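Local atomic coordinates of DNA-binding protein (Silicibacter pomeroyi, PDB entry 3EUS), a protein that probably binds DNA through an XRE-type (Cro/C1) helix-turn-helix domain in a small all-helical fold. Residues A[21-24]-A[29-32]; A[31-36]-A[42-47]; A[46-51]-A[60-65]; A[75-78]-A[82-85]. All coordinates share one frame; numbering follows the deposited sequence.

Contact 1. Residues A[21-24]-A[29-32]; sequences QARL and TQAD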
loop_
_atom_site.group_PDB
_atom_site.type_symbol
_atom_site.label_atom_id
_atom_site.label_comp_id
_atom_site.label_asym_id
_atom_site.label_seq_id
_atom_site.Cartn_x
_atom_site.Cartn_y
_atom_site.Cartn_z
ATOM N N GLN A 21 8.635 -11.992 3.491
ATOM C CA GLN A 21 8.125 -13.275 3.960
ATOM C C GLN A 21 7.059 -13.838 2.996
ATOM O O GLN A 21 7.035 -15.057 2.754
ATOM C CB GLN A 21 7.605 -13.162 5.406
ATOM C CG GLN A 21 7.875 -14.410 6.319
ATOM C CD GLN A 21 9.293 -14.974 6.261
ATOM O OE1 GLN A 21 10.286 -14.311 6.646
ATOM N NE2 GLN A 21 9.404 -16.223 5.789
ATOM N N ALA A 22 6.244 -12.958 2.387
ATOM C CA ALA A 22 5.344 -13.403 1.324
ATOM C C ALA A 22 6.120 -14.088 0.189
ATOM O O ALA A 22 5.714 -15.146 -0.319
ATOM C CB ALA A 22 4.427 -12.234 0.798
ATOM N N ARG A 23 7.234 -13.497 -0.232
ATOM C CA ARG A 23 8.004 -14.049 -1.321
ATOM C C ARG A 23 8.589 -15.389 -0.940
ATOM O O ARG A 23 8.523 -16.328 -1.707
ATOM C CB ARG A 23 9.144 -13.114 -1.711
ATOM C CG ARG A 23 10.113 -13.656 -2.738
ATOM C CD ARG A 23 11.129 -12.667 -3.117
ATOM N NE ARG A 23 11.971 -12.279 -1.975
ATOM C CZ ARG A 23 12.940 -13.039 -1.426
ATOM N NH1 ARG A 23 13.227 -14.250 -1.871
ATOM N NH2 ARG A 23 13.626 -12.565 -0.405
ATOM N N LEU A 24 9.225 -15.425 0.228
ATOM C CA LEU A 24 9.879 -16.627 0.738
ATOM C C LEU A 24 8.830 -17.699 0.975
ATOM O O LEU A 24 9.097 -18.871 0.664
ATOM C CB LEU A 24 10.607 -16.344 2.058
ATOM C CG LEU A 24 11.872 -15.478 1.994
ATOM C CD1 LEU A 24 12.381 -15.120 3.388
ATOM C CD2 LEU A 24 12.947 -16.151 1.173
ATOM N N THR A 29 12.734 -16.853 -5.347
ATOM C CA THR A 29 13.935 -16.085 -5.150
ATOM C C THR A 29 13.580 -14.650 -5.485
ATOM O O THR A 29 12.553 -14.401 -6.098
ATOM C CB THR A 29 15.067 -16.539 -6.123
ATOM O OG1 THR A 29 14.655 -16.328 -7.471
ATOM C CG2 THR A 29 15.406 -18.021 -5.899
ATOM N N GLN A 30 14.432 -13.699 -5.132
ATOM C CA GLN A 30 14.194 -12.344 -5.601
ATOM C C GLN A 30 14.052 -12.253 -7.150
ATOM O O GLN A 30 13.157 -11.562 -7.646
ATOM C CB GLN A 30 15.266 -11.415 -5.091
ATOM C CG GLN A 30 15.256 -11.257 -3.560
ATOM C CD GLN A 30 16.368 -10.382 -3.081
ATOM O OE1 GLN A 30 17.456 -10.404 -3.651
ATOM N NE2 GLN A 30 16.105 -9.593 -2.061
ATOM N N ALA A 31 14.899 -12.985 -7.878
ATOM C CA ALA A 31 14.843 -13.037 -9.341
ATOM C C ALA A 31 13.499 -13.547 -9.875
ATOM O O ALA A 31 12.977 -12.988 -10.851
ATOM C CB ALA A 31 15.997 -13.893 -9.906
ATOM N N ASP A 32 13.005 -14.627 -9.253
ATOM C CA ASP A 32 11.755 -15.312 -9.633
ATOM C C ASP A 32 10.573 -14.353 -9.491
ATOM O O ASP A 32 9.714 -14.253 -10.380
ATOM C CB ASP A 32 11.492 -16.492 -8.696
ATOM C CG ASP A 32 12.392 -17.699 -8.934
ATOM O OD1 ASP A 32 12.912 -17.901 -10.070
ATOM O OD2 ASP A 32 12.497 -18.495 -7.953
#
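T29 meets the arginine of helix 10-25 through its backbone: its carbonyl oxygen O lies 3.7 Å from R23 CD, while its side chain is turned to the helix that follows. There T29 and D32 make a capping box. D32 N donates to T29 OG1 over 3.0 Å, and T29 N donates to D32 OD2 over 3.1 Å in an almost straight bond (177°) that reaches the carboxylate on its anti side, tilted from its plane. The first turn of helix 30-36 is thereby fixed where R23 comes up against it. Q30 carries the side-chain part of the contact. Its CG sits over the centre of one face of the R23 guanidinium, 3.6 Å from R23 CZ, and the amide and guanidinium planes are turned 62° from each other. R23 gets there by running extended from a CG placed anti to its backbone N (chi1 173°) and then bending at chi3, which swings the flat group in front of Q30. The polar ends look elsewhere: R23 NE forms a salt bridge with E48 OE2, R23 NH1 donates to L28 O, and Q30 NE2 bonds to E48 OE1. Between R23 and Q30 themselves the contact is van der Waals, methylene on guanidinium face. The buried E48 carboxylate thus ties helices 10-25 and 30-36 to helix 41-48, its charge probably balanced by R23, whose guanidinium is held from turning by NE and NH1.

Contact 2. Residues A[31-36]-A[42-47]; sequences ADLAER and SFVAKV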
loop_
_atom_site.group_PDB
_atom_site.type_symbol
_atom_site.label_atom_id
_atom_site.label_comp_id
_atom_site.label_asym_id
_atom_site.label_seq_id
_atom_site.Cartn_x
_atom_site.Cartn_y
_atom_site.Cartn_z
ATOM N N ALA A 31 14.899 -12.985 -7.878
ATOM C CA ALA A 31 14.843 -13.037 -9.341
ATOM C C ALA A 31 13.499 -13.547 -9.875
ATOM O O ALA A 31 12.977 -12.988 -10.851
ATOM C CB ALA A 31 15.997 -13.893 -9.906
ATOM N N ASP A 32 13.005 -14.627 -9.253
ATOM C CA ASP A 32 11.755 -15.312 -9.633
ATOM C C ASP A 32 10.573 -14.353 -9.491
ATOM O O ASP A 32 9.714 -14.253 -10.380
ATOM C CB ASP A 32 11.492 -16.492 -8.696
ATOM C CG ASP A 32 12.392 -17.699 -8.934
ATOM O OD1 ASP A 32 12.912 -17.901 -10.070
ATOM O OD2 ASP A 32 12.497 -18.495 -7.953
ATOM N N LEU A 33 10.564 -13.627 -8.368
ATOM C CA LEU A 33 9.509 -12.684 -8.079
ATOM C C LEU A 33 9.605 -11.512 -9.057
ATOM O O LEU A 33 8.575 -11.087 -9.605
ATOM C CB LEU A 33 9.510 -12.206 -6.613
ATOM C CG LEU A 33 8.453 -11.140 -6.296
ATOM C CD1 LEU A 33 6.983 -11.565 -6.727
ATOM C CD2 LEU A 33 8.509 -10.593 -4.818
ATOM N N ALA A 34 10.814 -10.988 -9.278
ATOM C CA ALA A 34 10.975 -9.858 -10.190
ATOM C C ALA A 34 10.487 -10.242 -11.601
ATOM O O ALA A 34 9.827 -9.453 -12.260
ATOM C CB ALA A 34 12.404 -9.350 -10.228
ATOM N N GLU A 35 10.766 -11.465 -12.007
ATOM C CA GLU A 35 10.377 -11.939 -13.351
ATOM C C GLU A 35 8.844 -11.891 -13.439
ATOM O O GLU A 35 8.263 -11.378 -14.425
ATOM C CB GLU A 35 10.870 -13.384 -13.580
ATOM C CG GLU A 35 12.281 -13.533 -14.126
ATOM C CD GLU A 35 12.438 -13.207 -15.598
ATOM O OE1 GLU A 35 11.703 -13.743 -16.466
ATOM O OE2 GLU A 35 13.360 -12.425 -15.901
ATOM N N ARG A 36 8.180 -12.337 -12.373
ATOM C CA ARG A 36 6.713 -12.331 -12.340
ATOM C C ARG A 36 6.142 -10.923 -12.352
ATOM O O ARG A 36 5.025 -10.728 -12.838
ATOM C CB ARG A 36 6.145 -13.065 -11.146
ATOM C CG ARG A 36 6.389 -14.550 -11.132
ATOM C CD ARG A 36 5.764 -15.138 -9.878
ATOM N NE ARG A 36 5.855 -16.586 -9.883
ATOM C CZ ARG A 36 5.212 -17.382 -9.032
ATOM N NH1 ARG A 36 4.425 -16.882 -8.075
ATOM N NH2 ARG A 36 5.342 -18.699 -9.151
ATOM N N SER A 42 16.918 -6.268 -9.022
ATOM C CA SER A 42 17.238 -5.112 -8.159
ATOM C C SER A 42 16.016 -4.420 -7.577
ATOM O O SER A 42 16.075 -3.901 -6.468
ATOM C CB SER A 42 18.121 -4.092 -8.915
ATOM O OG SER A 42 17.402 -3.402 -9.934
ATOM N N PHE A 43 14.887 -4.459 -8.283
ATOM C CA PHE A 43 13.652 -3.918 -7.747
ATOM C C PHE A 43 13.215 -4.612 -6.471
ATOM O O PHE A 43 12.955 -3.940 -5.464
ATOM C CB PHE A 43 12.524 -3.967 -8.806
ATOM C CG PHE A 43 11.160 -3.605 -8.270
ATOM C CD1 PHE A 43 10.787 -2.281 -8.119
ATOM C CD2 PHE A 43 10.243 -4.584 -7.948
ATOM C CE1 PHE A 43 9.524 -1.944 -7.655
ATOM C CE2 PHE A 43 8.952 -4.250 -7.478
ATOM C CZ PHE A 43 8.595 -2.945 -7.308
ATOM N N VAL A 44 13.188 -5.945 -6.514
ATOM C CA VAL A 44 12.832 -6.760 -5.370
ATOM C C VAL A 44 13.846 -6.572 -4.228
ATOM O O VAL A 44 13.431 -6.316 -3.096
ATOM C CB VAL A 44 12.670 -8.221 -5.741
ATOM C CG1 VAL A 44 12.432 -9.132 -4.467
ATOM C CG2 VAL A 44 11.483 -8.353 -6.729
ATOM N N ALA A 45 15.130 -6.667 -4.532
ATOM C CA ALA A 45 16.159 -6.468 -3.483
ATOM C C ALA A 45 16.018 -5.092 -2.828
ATOM O O ALA A 45 16.079 -4.967 -1.584
ATOM C CB ALA A 45 17.580 -6.635 -4.044
ATOM N N LYS A 46 15.842 -4.069 -3.642
ATOM C CA LYS A 46 15.761 -2.717 -3.136
ATOM C C LYS A 46 14.521 -2.475 -2.302
ATOM O O LYS A 46 14.592 -1.839 -1.236
ATOM C CB LYS A 46 15.868 -1.681 -4.242
ATOM C CG LYS A 46 17.286 -1.515 -4.739
ATOM C CD LYS A 46 17.347 -0.600 -5.967
ATOM C CE LYS A 46 18.784 -0.243 -6.319
ATOM N NZ LYS A 46 18.869 0.926 -7.209
ATOM N N VAL A 47 13.370 -2.976 -2.749
ATOM C CA VAL A 47 12.183 -2.821 -1.939
ATOM C C VAL A 47 12.344 -3.487 -0.560
ATOM O O VAL A 47 11.944 -2.927 0.471
ATOM C CB VAL A 47 10.947 -3.370 -2.710
ATOM C CG1 VAL A 47 9.764 -3.625 -1.772
ATOM C CG2 VAL A 47 10.575 -2.400 -3.889
#
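L33 and A34 of helix 30-36 receive one methyl of V44 from helix 41-48, and that methyl, CG2, makes the closest contacts between these segments. L33 comes first. Its CG lies 4.1 Å from V44 CG2, a loose apolar touch in which the branched ends run at a slant to each other. With CG anti to the backbone N (chi1 177°), the leucine sends its two methyls down toward the domain interior, where they pack on W62 and A65 of helix 56-65 and on R23 of helix 10-25. A34 is the point of closest backbone approach, its CA 6.0 Å from V44 CA. Its small side chain permits this: A34 CB is 3.8 Å from V44 CG2, and the same methyl lies 3.7 Å from A34 N, so the valine rests against the helix backbone itself. V44 divides its branches between two neighbours. CG1, anti to the backbone N (chi1 174°), is carried over to R23, Q30 and W62, while CG2 fills the space beside L33 and A34. These two helices are the helix-turn-helix pair of the XRE-type family, of which the second, helix 41-48, would be the recognition helix by analogy with relatives. Their junction is buried and its side-chain contacts are apolar, so its closeness depends on shape and small residues rather than on polar bonds.

Contact 3. Residues A[46-51]-A[60-65]; sequences KVETRE and AKWMAA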
loop_
_atom_site.group_PDB
_atom_site.type_symbol
_atom_site.label_atom_id
_atom_site.label_comp_id
_atom_site.label_asym_id
_atom_site.label_seq_id
_atom_site.Cartn_x
_atom_site.Cartn_y
_atom_site.Cartn_z
ATOM N N LYS A 46 15.842 -4.069 -3.642
ATOM C CA LYS A 46 15.761 -2.717 -3.136
ATOM C C LYS A 46 14.521 -2.475 -2.302
ATOM O O LYS A 46 14.592 -1.839 -1.236
ATOM C CB LYS A 46 15.868 -1.681 -4.242
ATOM C CG LYS A 46 17.286 -1.515 -4.739
ATOM C CD LYS A 46 17.347 -0.600 -5.967
ATOM C CE LYS A 46 18.784 -0.243 -6.319
ATOM N NZ LYS A 46 18.869 0.926 -7.209
ATOM N N VAL A 47 13.370 -2.976 -2.749
ATOM C CA VAL A 47 12.183 -2.821 -1.939
ATOM C C VAL A 47 12.344 -3.487 -0.560
ATOM O O VAL A 47 11.944 -2.927 0.471
ATOM C CB VAL A 47 10.947 -3.370 -2.710
ATOM C CG1 VAL A 47 9.764 -3.625 -1.772
ATOM C CG2 VAL A 47 10.575 -2.400 -3.889
ATOM N N GLU A 48 12.847 -4.708 -0.546
ATOM C CA GLU A 48 13.009 -5.472 0.695
ATOM C C GLU A 48 13.975 -4.883 1.734
ATOM O O GLU A 48 13.798 -5.092 2.957
ATOM C CB GLU A 48 13.394 -6.912 0.355
ATOM C CG GLU A 48 12.212 -7.615 -0.407
ATOM C CD GLU A 48 12.439 -9.100 -0.595
ATOM O OE1 GLU A 48 13.572 -9.528 -0.374
ATOM O OE2 GLU A 48 11.502 -9.857 -0.948
ATOM N N THR A 49 14.988 -4.177 1.257
ATOM C CA THR A 49 15.992 -3.579 2.108
ATOM C C THR A 49 15.793 -2.065 2.262
ATOM O O THR A 49 16.708 -1.354 2.684
ATOM C CB THR A 49 17.371 -3.926 1.564
ATOM O OG1 THR A 49 17.532 -3.415 0.240
ATOM C CG2 THR A 49 17.519 -5.431 1.525
ATOM N N ARG A 50 14.596 -1.585 1.907
ATOM C CA ARG A 50 14.136 -0.237 2.204
ATOM C C ARG A 50 14.981 0.784 1.414
ATOM O O ARG A 50 15.335 1.866 1.903
ATOM C CB ARG A 50 14.188 -0.008 3.728
ATOM C CG ARG A 50 13.251 -0.988 4.469
ATOM C CD ARG A 50 13.412 -1.071 5.951
ATOM N NE ARG A 50 14.747 -1.399 6.363
ATOM C CZ ARG A 50 15.645 -0.537 6.804
ATOM N NH1 ARG A 50 15.310 0.742 6.998
ATOM N NH2 ARG A 50 16.861 -0.964 7.085
ATOM N N GLU A 51 15.385 0.355 0.230
ATOM C CA GLU A 51 16.155 1.157 -0.717
ATOM C C GLU A 51 15.280 1.716 -1.856
ATOM O O GLU A 51 15.753 2.568 -2.634
ATOM C CB GLU A 51 17.278 0.318 -1.293
ATOM C CG GLU A 51 18.553 0.345 -0.420
ATOM C CD GLU A 51 19.617 -0.592 -0.910
ATOM O OE1 GLU A 51 19.730 -0.761 -2.135
ATOM O OE2 GLU A 51 20.364 -1.155 -0.083
ATOM N N ALA A 60 -0.083 -4.327 -4.424
ATOM C CA ALA A 60 -1.088 -5.260 -4.909
ATOM C C ALA A 60 -0.453 -6.285 -5.836
ATOM O O ALA A 60 -0.719 -7.494 -5.715
ATOM C CB ALA A 60 -2.289 -4.455 -5.608
ATOM N N LYS A 61 0.359 -5.833 -6.800
ATOM C CA LYS A 61 0.915 -6.758 -7.754
ATOM C C LYS A 61 1.905 -7.745 -7.089
ATOM O O LYS A 61 1.969 -8.920 -7.438
ATOM C CB LYS A 61 1.590 -5.989 -8.883
ATOM C CG LYS A 61 0.574 -5.221 -9.841
ATOM C CD LYS A 61 1.348 -4.318 -10.781
ATOM C CE LYS A 61 0.433 -3.574 -11.799
ATOM N NZ LYS A 61 1.177 -2.757 -12.829
ATOM N N TRP A 62 2.702 -7.233 -6.196
ATOM C CA TRP A 62 3.720 -8.054 -5.437
ATOM C C TRP A 62 2.966 -9.139 -4.661
ATOM O O TRP A 62 3.308 -10.315 -4.699
ATOM C CB TRP A 62 4.444 -7.148 -4.446
ATOM C CG TRP A 62 5.569 -7.755 -3.627
ATOM C CD1 TRP A 62 5.458 -8.677 -2.626
ATOM C CD2 TRP A 62 6.930 -7.340 -3.634
ATOM N NE1 TRP A 62 6.689 -8.905 -2.044
ATOM C CE2 TRP A 62 7.613 -8.105 -2.648
ATOM C CE3 TRP A 62 7.656 -6.430 -4.391
ATOM C CZ2 TRP A 62 8.977 -7.979 -2.424
ATOM C CZ3 TRP A 62 8.992 -6.283 -4.140
ATOM C CH2 TRP A 62 9.648 -7.068 -3.155
ATOM N N MET A 63 1.933 -8.741 -3.915
ATOM C CA MET A 63 1.227 -9.695 -3.085
ATOM C C MET A 63 0.503 -10.738 -3.925
ATOM O O MET A 63 0.505 -11.890 -3.587
ATOM C CB MET A 63 0.285 -8.972 -2.094
ATOM C CG MET A 63 1.079 -8.162 -1.032
ATOM S SD MET A 63 2.332 -9.014 -0.029
ATOM C CE MET A 63 1.348 -10.271 0.803
ATOM N N ALA A 64 -0.090 -10.330 -5.041
ATOM C CA ALA A 64 -0.691 -11.272 -5.966
ATOM C C ALA A 64 0.302 -12.229 -6.577
ATOM O O ALA A 64 -0.021 -13.421 -6.750
ATOM C CB ALA A 64 -1.441 -10.507 -7.147
ATOM N N ALA A 65 1.471 -11.739 -6.919
ATOM C CA ALA A 65 2.539 -12.600 -7.491
ATOM C C ALA A 65 3.061 -13.602 -6.471
ATOM O O ALA A 65 3.567 -14.652 -6.854
ATOM C CB ALA A 65 3.715 -11.752 -8.061
#
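W62 reaches from helix 56-65 across the core of this XRE-type helix-turn-helix domain to the last turn of helix 41-48, and its six-membered ring does all the touching. CG is anti to the backbone N (chi1 -177°), which carries that ring across a CA-CA gap of 10.5 Å between W62 and V47. The tight part is here. V47 CG1 comes obliquely to the ring, 3.6 Å from W62 CZ3, and the two side chains pass each other in opposite directions. Next to it the extended chain of E48 slants across, its CG 3.8 Å from W62 CH2 and its carboxylate plane 54° from the indole. L33, F43 and V44 pack on the same tryptophan, and its NE1 donates to L19 O of helix 10-25. Cut back to an alanine, this position would probably leave a large gap between V47, E48 and L33, and L19 O without its indole donor.

The loose side lies past E48, where the chain turns away from W62. R50, with positive phi, is the C-prime residue of a Schellman motif that ends helix 41-48: E51 N donates to K46 O over 2.8 Å, and the R50 N to V47 O bond is weak. K46, T49 and K61 make up the solvent side. On helix 56-65, A60 and A64 are instead covered by I79 and A80 of the second subunit. E48 brings a charge into the core: its OE2 lies at the indole edge, near the ring plane, 3.5 Å from W62 CZ2, while the same oxygen is held in a salt bridge by R23 NE.

Contact 4. Residues A[75-78]-A[82-85]; sequences IVAT and GRAQ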
loop_
_atom_site.group_PDB
_atom_site.type_symbol
_atom_site.label_atom_id
_atom_site.label_comp_id
_atom_site.label_asym_id
_atom_site.label_seq_id
_atom_site.Cartn_x
_atom_site.Cartn_y
_atom_site.Cartn_z
ATOM N N ILE A 75 -1.833 -7.438 7.043
ATOM C CA ILE A 75 -0.650 -6.542 6.856
ATOM C C ILE A 75 -1.063 -5.056 7.043
ATOM O O ILE A 75 -0.501 -4.334 7.870
ATOM C CB ILE A 75 -0.008 -6.782 5.504
ATOM C CG1 ILE A 75 0.583 -8.224 5.446
ATOM C CG2 ILE A 75 1.076 -5.674 5.213
ATOM C CD1 ILE A 75 1.029 -8.665 4.073
ATOM N N VAL A 76 -2.121 -4.654 6.344
ATOM C CA VAL A 76 -2.545 -3.260 6.308
ATOM C C VAL A 76 -3.139 -2.847 7.660
ATOM O O VAL A 76 -2.802 -1.798 8.188
ATOM C CB VAL A 76 -3.552 -3.034 5.135
ATOM C CG1 VAL A 76 -4.250 -1.627 5.256
ATOM C CG2 VAL A 76 -2.951 -3.300 3.763
ATOM N N ALA A 77 -3.941 -3.720 8.294
ATOM C CA ALA A 77 -4.482 -3.411 9.613
ATOM C C ALA A 77 -3.376 -3.288 10.658
ATOM O O ALA A 77 -3.470 -2.459 11.561
ATOM C CB ALA A 77 -5.512 -4.516 10.073
ATOM N N THR A 78 -2.376 -4.172 10.567
ATOM C CA THR A 78 -1.254 -4.158 11.541
ATOM C C THR A 78 -0.464 -2.862 11.386
ATOM O O THR A 78 -0.124 -2.183 12.405
ATOM C CB THR A 78 -0.379 -5.437 11.402
ATOM O OG1 THR A 78 -1.211 -6.578 11.589
ATOM C CG2 THR A 78 0.711 -5.507 12.480
ATOM N N GLY A 82 -0.304 0.755 14.388
ATOM C CA GLY A 82 0.937 1.173 15.035
ATOM C C GLY A 82 1.476 0.108 15.979
ATOM O O GLY A 82 2.268 0.403 16.887
ATOM N N ARG A 83 1.047 -1.109 15.742
ATOM C CA ARG A 83 1.517 -2.260 16.441
ATOM C C ARG A 83 2.648 -2.754 15.561
ATOM O O ARG A 83 3.527 -3.515 15.981
ATOM C CB ARG A 83 0.388 -3.283 16.509
ATOM C CG ARG A 83 -0.138 -3.733 15.172
ATOM C CD ARG A 83 -1.084 -4.933 15.326
ATOM N NE ARG A 83 -2.479 -4.604 15.032
ATOM C CZ ARG A 83 -3.328 -5.380 14.357
ATOM N NH1 ARG A 83 -2.982 -6.572 13.874
ATOM N NH2 ARG A 83 -4.568 -4.980 14.184
ATOM N N ALA A 84 2.635 -2.230 14.336
ATOM C CA ALA A 84 3.697 -2.428 13.362
ATOM C C ALA A 84 4.743 -3.361 13.926
ATOM O O ALA A 84 5.772 -2.930 14.446
ATOM C CB ALA A 84 4.322 -1.096 12.980
ATOM N N GLN A 85 4.462 -4.650 13.821
ATOM C CA GLN A 85 5.337 -5.669 14.387
ATOM C C GLN A 85 6.618 -5.871 13.574
ATOM O O GLN A 85 7.716 -5.544 13.991
ATOM C CB GLN A 85 4.584 -6.981 14.482
ATOM C CG GLN A 85 3.080 -6.839 14.684
ATOM C CD GLN A 85 2.383 -8.182 14.868
ATOM O OE1 GLN A 85 1.763 -8.441 15.907
ATOM N NE2 GLN A 85 2.495 -9.049 13.867
#
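T78 and R83 cross at about a right angle, the arginine folding back over the last turns of helix 72-81. R83 CG sits between its own backbone N and carbonyl carbon (chi1 59°), which turns the chain toward the helix, and a bend at chi3 lays the guanidinium down with one face over T78 CA and A77 O. The methylenes pass the threonine methyl: T78 CG2 is 3.4 Å from R83 CD. The same methyl also meets Q85 CG at 3.5 Å, so both tail side chains pack on it. Each polar group has its own partner: T78 OG1 is bonded to E74 O one turn back, and R83 NH2 forms a salt bridge with E81. Replacing T78 by a serine would remove CG2 and would probably leave R83 and Q85 without the methyl they pack on, freeing the tail to shift. T78 and Q85 both also touch Y14 of helix 10-25. The backbone adds a weak bond, A84 N to T78 O at 3.4 Å. G82, with positive phi, lets the chain reverse in this way, as is characteristic of a Schellman motif closing a C-terminal helix.

Contacts 1, 2 and 3 form one cluster inside the helix-turn-helix domain, their centres 7 to 9 Å apart, and they follow one another along the chain through helices 10-25, 30-36, 41-48 and 56-65. Contacts 1 and 2 share helix 30-36, contacts 2 and 3 share helix 41-48, and R23, L33, V44, E48 and W62 join all three into a single core. Contact 4, last in sequence on helix 72-81 and its tail, lies at the surface about 17 Å from contact 3, centre to centre, and is linked to it by M63 packing on I75. Contacts 3 and 4 both touch the second subunit, so helices 56-65 and 72-81 both face the dimer partner.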